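Local coordinates for protein KLLA0C04147p (Kluyveromyces lactis, PDB 5H2A) that probably binds and transfers sterols, as a yeast OSBP-family protein whose ankyrin-repeat domain is the part in this chain, at residues A[33-36]-A[37-41]; A[150-153]-A[154-158]; A[196-199]-A[200-204]. All coordinates share one frame; numbering follows the deposited sequence.

How the interactions relate
All three contacts are local, between residues a few places apart on a helix, and each belongs to a different one: interaction 1 closes helix 28-38, interaction 2 lies within helix 139-165, and interaction 3 opens helix 198-204. Interaction 3 is largely buried and the most polar, with a salt bridge and a Thr-His pair. Interaction 1 is partly buried, Phe39 and Ile35 inside and the Gln40 amide outside; interaction 2, a surface contact, is mostly backbone. Interactions 2 and 3 lie about 21 Å apart between centres, and Arg161 of helix 139-165 links their helices; interaction 1 sits across the chain's centre, about 41 Å from interaction 2, centre to centre.

Interaction 1 of 3, residues A[33-36]-A[37-41]; sequences HLIA and NEFQP
Ile35 lays its CD1 methyl over one face of the Phe39 ring, 3.8 Å from the ring centroid, a CH-pi contact displaced toward the rim on the CD1 side of the ring. The isoleucine can do this because CG1 stands anti to the carbonyl carbon (chi1 -60°) and a second bend (chi2 -49°) carries CD1 to the ring. Beside this pair Leu34 sends CD1 to the CG of Glu38 at 3.7 Å, while its other methyl, CD2, has a looser apolar contact with the ring.

The polar centre is the carbonyl of Ile35. Its oxygen accepts from Phe39 N at 3.1 Å, with the donor above the carbonyl plane, and from Gln40 NE2, also at 3.1 Å, on a nearly straight bond of 166°. The two donors come from opposite faces of that plane, and Ile35 O lies almost in the amide plane of Gln40. A chain bent at chi2 folds the glutamine back to this spot, where its amide gives a side-chain bond to a carbonyl of the last turn. Behind it, Glu38 N binds Leu34 O at 2.8 Å and Asn37 N binds His33 O at 3.1 Å, the two i to i+4 bonds that precede the one from Phe39 N.

Phe39 is the first residue to leave helical geometry and the centre of an inverse gamma turn; the peptide before Pro41 is cis, and the chain runs on as a loop. Where the helix stops, the aromatic turns inward: Phe39 packs against Leu15 and Leu19 of helix 12-25 and Val47, Val50 and Phe51 of helix 45-51, Leu34 touches Cys22, and Glu38 makes a salt bridge to Lys18, tying the end of helix 28-38 to both neighbouring helices.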
loop_
_atom_site.group_PDB
_atom_site.type_symbol
_atom_site.label_atom_id
_atom_site.label_comp_id
_atom_site.label_asym_id
_atom_site.label_seq_id
_atom_site.Cartn_x
_atom_site.Cartn_y
_atom_site.Cartn_z
ATOM N N HIS A 33 -12.741 -23.923 -14.218
ATOM C CA HIS A 33 -13.185 -24.486 -15.492
ATOM C C HIS A 33 -13.929 -23.452 -16.337
ATOM O O HIS A 33 -13.756 -23.397 -17.564
ATOM C CB HIS A 33 -14.073 -25.695 -15.217
ATOM C CG HIS A 33 -14.484 -26.449 -16.445
ATOM N ND1 HIS A 33 -15.733 -26.325 -17.012
ATOM C CD2 HIS A 33 -13.824 -27.369 -17.186
ATOM C CE1 HIS A 33 -15.820 -27.120 -18.063
ATOM N NE2 HIS A 33 -14.676 -27.765 -18.191
ATOM N N LEU A 34 -14.770 -22.631 -15.699
ATOM C CA LEU A 34 -15.471 -21.563 -16.411
ATOM C C LEU A 34 -14.486 -20.582 -17.033
ATOM O O LEU A 34 -14.636 -20.171 -18.195
ATOM C CB LEU A 34 -16.403 -20.807 -15.459
ATOM C CG LEU A 34 -17.164 -19.616 -16.072
ATOM C CD1 LEU A 34 -18.296 -20.113 -16.979
ATOM C CD2 LEU A 34 -17.693 -18.662 -15.006
ATOM N N ILE A 35 -13.481 -20.175 -16.259
ATOM C CA ILE A 35 -12.463 -19.254 -16.781
ATOM C C ILE A 35 -11.785 -19.848 -18.015
ATOM O O ILE A 35 -11.597 -19.176 -19.038
ATOM C CB ILE A 35 -11.428 -18.932 -15.686
ATOM C CG1 ILE A 35 -12.073 -18.278 -14.461
ATOM C CG2 ILE A 35 -10.247 -18.114 -16.235
ATOM C CD1 ILE A 35 -12.986 -17.114 -14.760
ATOM N N ALA A 36 -11.392 -21.117 -17.931
ATOM C CA ALA A 36 -10.670 -21.732 -19.047
ATOM C C ALA A 36 -11.531 -21.791 -20.302
ATOM O O ALA A 36 -11.032 -21.617 -21.424
ATOM C CB ALA A 36 -10.202 -23.137 -18.658
ATOM N N ASN A 37 -12.831 -21.998 -20.134
ATOM C CA ASN A 37 -13.704 -22.228 -21.272
ATOM C C ASN A 37 -14.392 -20.965 -21.793
ATOM O O ASN A 37 -14.703 -20.892 -22.987
ATOM C CB ASN A 37 -14.741 -23.286 -20.902
ATOM C CG ASN A 37 -14.141 -24.681 -20.883
ATOM O OD1 ASN A 37 -13.749 -25.198 -19.831
ATOM N ND2 ASN A 37 -13.996 -25.265 -22.063
ATOM N N GLU A 38 -14.635 -19.961 -20.949
ATOM C CA GLU A 38 -15.414 -18.803 -21.371
ATOM C C GLU A 38 -14.665 -17.478 -21.314
ATOM O O GLU A 38 -15.128 -16.509 -21.935
ATOM C CB GLU A 38 -16.685 -18.663 -20.512
ATOM C CG GLU A 38 -17.638 -19.849 -20.568
ATOM C CD GLU A 38 -18.413 -19.933 -21.874
ATOM O OE1 GLU A 38 -18.900 -21.028 -22.196
ATOM O OE2 GLU A 38 -18.532 -18.918 -22.589
ATOM N N PHE A 39 -13.582 -17.376 -20.551
ATOM C CA PHE A 39 -12.849 -16.112 -20.435
ATOM C C PHE A 39 -11.680 -16.109 -21.417
ATOM O O PHE A 39 -10.511 -16.106 -21.052
ATOM C CB PHE A 39 -12.402 -15.882 -18.987
ATOM C CG PHE A 39 -13.493 -15.313 -18.124
ATOM C CD1 PHE A 39 -14.622 -16.074 -17.840
ATOM C CD2 PHE A 39 -13.418 -14.011 -17.644
ATOM C CE1 PHE A 39 -15.658 -15.543 -17.075
ATOM C CE2 PHE A 39 -14.434 -13.482 -16.871
ATOM C CZ PHE A 39 -15.570 -14.252 -16.588
ATOM N N GLN A 40 -12.045 -16.190 -22.696
ATOM C CA GLN A 40 -11.060 -16.351 -23.756
ATOM C C GLN A 40 -11.490 -15.479 -24.931
ATOM O O GLN A 40 -12.680 -15.313 -25.180
ATOM C CB GLN A 40 -10.917 -17.828 -24.171
ATOM C CG GLN A 40 -10.650 -18.829 -23.019
ATOM C CD GLN A 40 -9.269 -18.691 -22.369
ATOM O OE1 GLN A 40 -8.276 -18.443 -23.047
ATOM N NE2 GLN A 40 -9.213 -18.839 -21.038
ATOM N N PRO A 41 -10.527 -14.845 -25.621
ATOM C CA PRO A 41 -9.093 -14.806 -25.328
ATOM C C PRO A 41 -8.845 -14.133 -23.992
ATOM O O PRO A 41 -9.483 -13.121 -23.674
ATOM C CB PRO A 41 -8.509 -13.967 -26.477
ATOM C CG PRO A 41 -9.583 -13.916 -27.524
ATOM C CD PRO A 41 -10.878 -13.992 -26.769
#

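Interaction 2 of 3, residues A[150-153]-A[154-158]; sequences ANYV and AEIAQ
Ala154 meets Ala150 through the backbone, its N giving a 2.9 Å hydrogen bond to Ala150 O, and its CB rests beside the carbonyl oxygens of Ala150 and Asn151. Glu155 follows with N bonded to Asn151 O at 3.1 Å. Its CG, anti to the carbonyl carbon (chi1 -67°), comes alongside the same oxygen at 3.3 Å, and beyond it the chain is extended.

Ile156 makes the side-chain contact. Its N binds Tyr152 O at 2.9 Å on a nearly straight line of 172°, and its CG2 methyl lies 4.1 Å from CE2 of the Tyr152 ring, approaching obliquely. That methyl sits between the backbone N and the carbonyl carbon, a position that also brings it 3.4 Å from Tyr152 O. Tyrosine and isoleucine, one turn apart, thus project from the same side of the helix. Ala157 closes the series: its N binds Val153 O at 2.9 Å and its CB lies beside that oxygen.

This is a regular i to i+4 ladder in the middle of the long helix 139-165. Its Tyr152-Ile156 side turns to helix 179-184 and the loops beside it: Tyr152 OH is hydrogen-bonded to Asn181, Arg180 makes a cation-pi contact with the tyrosine, Leu184 touches Tyr152 and Val153, and Ile156 reaches Asn181 and Leu185.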
loop_
_atom_site.group_PDB
_atom_site.type_symbol
_atom_site.label_atom_id
_atom_site.label_comp_id
_atom_site.label_asym_id
_atom_site.label_seq_id
_atom_site.Cartn_x
_atom_site.Cartn_y
_atom_site.Cartn_z
ATOM N N ALA A 150 -4.641 -0.944 13.940
ATOM C CA ALA A 150 -3.722 -0.525 15.000
ATOM C C ALA A 150 -2.635 -1.570 15.235
ATOM O O ALA A 150 -1.462 -1.221 15.410
ATOM C CB ALA A 150 -4.484 -0.256 16.301
ATOM N N ASN A 151 -3.002 -2.853 15.223
ATOM C CA ASN A 151 -2.016 -3.926 15.367
ATOM C C ASN A 151 -1.010 -3.920 14.229
ATOM O O ASN A 151 0.194 -4.133 14.442
ATOM C CB ASN A 151 -2.715 -5.282 15.399
ATOM C CG ASN A 151 -3.505 -5.490 16.653
ATOM O OD1 ASN A 151 -3.347 -4.749 17.616
ATOM N ND2 ASN A 151 -4.364 -6.503 16.654
ATOM N N TYR A 152 -1.490 -3.721 13.008
ATOM C CA TYR A 152 -0.595 -3.708 11.867
ATOM C C TYR A 152 0.351 -2.521 11.946
ATOM O O TYR A 152 1.546 -2.649 11.644
ATOM C CB TYR A 152 -1.402 -3.656 10.571
ATOM C CG TYR A 152 -0.482 -3.668 9.383
ATOM C CD1 TYR A 152 0.054 -4.862 8.912
ATOM C CD2 TYR A 152 -0.126 -2.491 8.748
ATOM C CE1 TYR A 152 0.914 -4.882 7.818
ATOM C CE2 TYR A 152 0.735 -2.493 7.664
ATOM C CZ TYR A 152 1.244 -3.697 7.200
ATOM O OH TYR A 152 2.096 -3.691 6.126
ATOM N N VAL A 153 -0.171 -1.366 12.354
ATOM C CA VAL A 153 0.669 -0.179 12.490
ATOM C C VAL A 153 1.752 -0.420 13.533
ATOM O O VAL A 153 2.921 -0.087 13.323
ATOM C CB VAL A 153 -0.187 1.049 12.846
ATOM C CG1 VAL A 153 0.699 2.207 13.281
ATOM C CG2 VAL A 153 -1.077 1.466 11.658
ATOM N N ALA A 154 1.379 -1.010 14.666
ATOM C CA ALA A 154 2.363 -1.300 15.706
ATOM C C ALA A 154 3.475 -2.202 15.181
ATOM O O ALA A 154 4.662 -1.964 15.451
ATOM C CB ALA A 154 1.664 -1.936 16.909
ATOM N N GLU A 155 3.119 -3.233 14.410
ATOM C CA GLU A 155 4.123 -4.168 13.931
ATOM C C GLU A 155 5.033 -3.525 12.893
ATOM O O GLU A 155 6.258 -3.652 12.971
ATOM C CB GLU A 155 3.444 -5.411 13.362
ATOM C CG GLU A 155 2.738 -6.224 14.432
ATOM C CD GLU A 155 2.015 -7.424 13.860
ATOM O OE1 GLU A 155 1.203 -7.238 12.923
ATOM O OE2 GLU A 155 2.270 -8.551 14.344
ATOM N N ILE A 156 4.457 -2.831 11.904
ATOM C CA ILE A 156 5.305 -2.268 10.855
ATOM C C ILE A 156 6.145 -1.103 11.389
ATOM O O ILE A 156 7.270 -0.879 10.920
ATOM C CB ILE A 156 4.443 -1.872 9.639
ATOM C CG1 ILE A 156 5.309 -1.682 8.400
ATOM C CG2 ILE A 156 3.580 -0.608 9.920
ATOM C CD1 ILE A 156 5.861 -2.990 7.867
ATOM N N ALA A 157 5.640 -0.352 12.370
ATOM C CA ALA A 157 6.461 0.712 12.953
ATOM C C ALA A 157 7.655 0.136 13.705
ATOM O O ALA A 157 8.749 0.720 13.691
ATOM C CB ALA A 157 5.614 1.595 13.882
ATOM N N GLN A 158 7.463 -1.015 14.354
ATOM C CA GLN A 158 8.581 -1.709 14.997
ATOM C C GLN A 158 9.563 -2.243 13.956
ATOM O O GLN A 158 10.792 -2.128 14.121
ATOM C CB GLN A 158 8.021 -2.830 15.881
ATOM C CG GLN A 158 9.027 -3.615 16.699
ATOM C CD GLN A 158 8.312 -4.630 17.589
ATOM O OE1 GLN A 158 7.799 -5.643 17.104
ATOM N NE2 GLN A 158 8.234 -4.338 18.887
#

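Interaction 3 of 3, residues A[196-199]-A[200-204]; sequences DTVL and HEFVK
Thr197 OG1 and His200 ND1 lie 2.8 Å apart in a hydrogen bond whose donor could be either, and a weak, longer bond from Thr197 N reaches the same ring nitrogen. The hydroxyl is held there by a chi1 of 70°, between the backbone N and the carbonyl carbon, while His200 CG, anti to its own carbonyl carbon, swings the ring back toward the start of the helix. The ring is gripped at both nitrogens, since NE2 binds the backbone oxygen of Lys229.

Close by, the packing is close and mostly buried. Leu199 CD1 meets Val203 CG2 at 4.0 Å, and Val198 CB touches CD2 of Phe202, with Val198 O at that ring's edge, near its plane. Cys211, Ile214 and Leu215 of helix 208-215 and Leu258 of helix 249-268 pack onto this side.

Thr197 stands at the N-cap of helix 198-204, and a threonine there with a histidine three residues on recalls the TPLH motif at the start of the first helix of ankyrin repeats, here Thr-Val-Leu-His. The first turn is pinned by Glu201 N to Thr197 O at 3.0 Å. Glu201 pairs through OE2 with Lys205 and through OE1 with Arg161 of helix 139-165.

The other flank is polar. Asp196 OD2 uses its syn lone pair to take Lys204 NZ at 2.7 Å; OD1 accepts from a water at 2.7 Å and pairs with Arg227. With Asp196 replaced by an alanine, Lys204 and Arg227 would probably both lose their carboxylate mate, and the lysine end could swing. The solvent side lies at the exposed Lys204, whose NZ bonds only weakly to that water.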
loop_
_atom_site.group_PDB
_atom_site.type_symbol
_atom_site.label_atom_id
_atom_site.label_comp_id
_atom_site.label_asym_id
_atom_site.label_seq_id
_atom_site.Cartn_x
_atom_site.Cartn_y
_atom_site.Cartn_z
ATOM N N ASP A 196 13.610 13.469 19.440
ATOM C CA ASP A 196 14.153 13.472 18.083
ATOM C C ASP A 196 13.241 12.752 17.097
ATOM O O ASP A 196 12.603 11.757 17.437
ATOM C CB ASP A 196 15.509 12.770 18.038
ATOM C CG ASP A 196 16.596 13.566 18.708
ATOM O OD1 ASP A 196 16.365 14.767 18.978
ATOM O OD2 ASP A 196 17.668 12.984 18.962
ATOM N N THR A 197 13.209 13.257 15.864
ATOM C CA THR A 197 12.790 12.467 14.711
ATOM C C THR A 197 13.985 11.662 14.212
ATOM O O THR A 197 15.122 11.907 14.619
ATOM C CB THR A 197 12.301 13.368 13.584
ATOM O OG1 THR A 197 13.422 14.077 13.044
ATOM C CG2 THR A 197 11.266 14.376 14.096
ATOM N N VAL A 198 13.740 10.693 13.318
ATOM C CA VAL A 198 14.893 9.953 12.819
ATOM C C VAL A 198 15.820 10.879 12.052
ATOM O O VAL A 198 17.030 10.650 12.023
ATOM C CB VAL A 198 14.512 8.713 11.972
ATOM C CG1 VAL A 198 13.884 7.638 12.859
ATOM C CG2 VAL A 198 13.610 9.066 10.773
ATOM N N LEU A 199 15.295 11.962 11.462
ATOM C CA LEU A 199 16.206 12.861 10.754
ATOM C C LEU A 199 17.168 13.540 11.727
ATOM O O LEU A 199 18.370 13.612 11.454
ATOM C CB LEU A 199 15.432 13.895 9.931
ATOM C CG LEU A 199 16.294 14.854 9.085
ATOM C CD1 LEU A 199 17.207 14.127 8.057
ATOM C CD2 LEU A 199 15.386 15.862 8.343
ATOM N N HIS A 200 16.677 14.014 12.882
ATOM C CA HIS A 200 17.595 14.545 13.895
ATOM C C HIS A 200 18.590 13.486 14.341
ATOM O O HIS A 200 19.790 13.760 14.499
ATOM C CB HIS A 200 16.833 15.034 15.123
ATOM C CG HIS A 200 15.986 16.228 14.861
ATOM N ND1 HIS A 200 14.642 16.125 14.588
ATOM C CD2 HIS A 200 16.284 17.548 14.826
ATOM C CE1 HIS A 200 14.146 17.333 14.393
ATOM N NE2 HIS A 200 15.119 18.213 14.538
ATOM N N GLU A 201 18.079 12.285 14.609
ATOM C CA GLU A 201 18.892 11.192 15.128
ATOM C C GLU A 201 20.056 10.879 14.195
ATOM O O GLU A 201 21.211 10.773 14.632
ATOM C CB GLU A 201 17.996 9.961 15.330
ATOM C CG GLU A 201 18.763 8.689 15.624
ATOM C CD GLU A 201 17.880 7.440 15.636
ATOM O OE1 GLU A 201 16.640 7.572 15.563
ATOM O OE2 GLU A 201 18.444 6.327 15.704
ATOM N N PHE A 202 19.777 10.731 12.898
ATOM C CA PHE A 202 20.841 10.341 11.991
ATOM C C PHE A 202 21.671 11.513 11.500
ATOM O O PHE A 202 22.807 11.298 11.064
ATOM C CB PHE A 202 20.263 9.529 10.828
ATOM C CG PHE A 202 19.831 8.153 11.264
ATOM C CD1 PHE A 202 20.771 7.134 11.397
ATOM C CD2 PHE A 202 18.521 7.910 11.634
ATOM C CE1 PHE A 202 20.392 5.869 11.848
ATOM C CE2 PHE A 202 18.120 6.650 12.100
ATOM C CZ PHE A 202 19.065 5.621 12.199
ATOM N N VAL A 203 21.164 12.743 11.587
ATOM C CA VAL A 203 22.058 13.885 11.402
ATOM C C VAL A 203 23.110 13.907 12.506
ATOM O O VAL A 203 24.305 14.077 12.243
ATOM C CB VAL A 203 21.281 15.213 11.350
ATOM C CG1 VAL A 203 22.273 16.394 11.526
ATOM C CG2 VAL A 203 20.512 15.328 10.050
ATOM N N LYS A 204 22.685 13.722 13.759
ATOM C CA LYS A 204 23.648 13.718 14.858
ATOM C C LYS A 204 24.616 12.551 14.748
ATOM O O LYS A 204 25.791 12.687 15.113
ATOM C CB LYS A 204 22.915 13.690 16.203
ATOM C CG LYS A 204 22.277 15.034 16.559
ATOM C CD LYS A 204 21.708 15.052 17.977
ATOM C CE LYS A 204 20.496 14.165 18.139
ATOM N NZ LYS A 204 19.892 14.344 19.497
HETATM O O HOH W 1 14.664 9.239 16.481
HETATM O O HOH W 2 17.995 16.815 18.195
#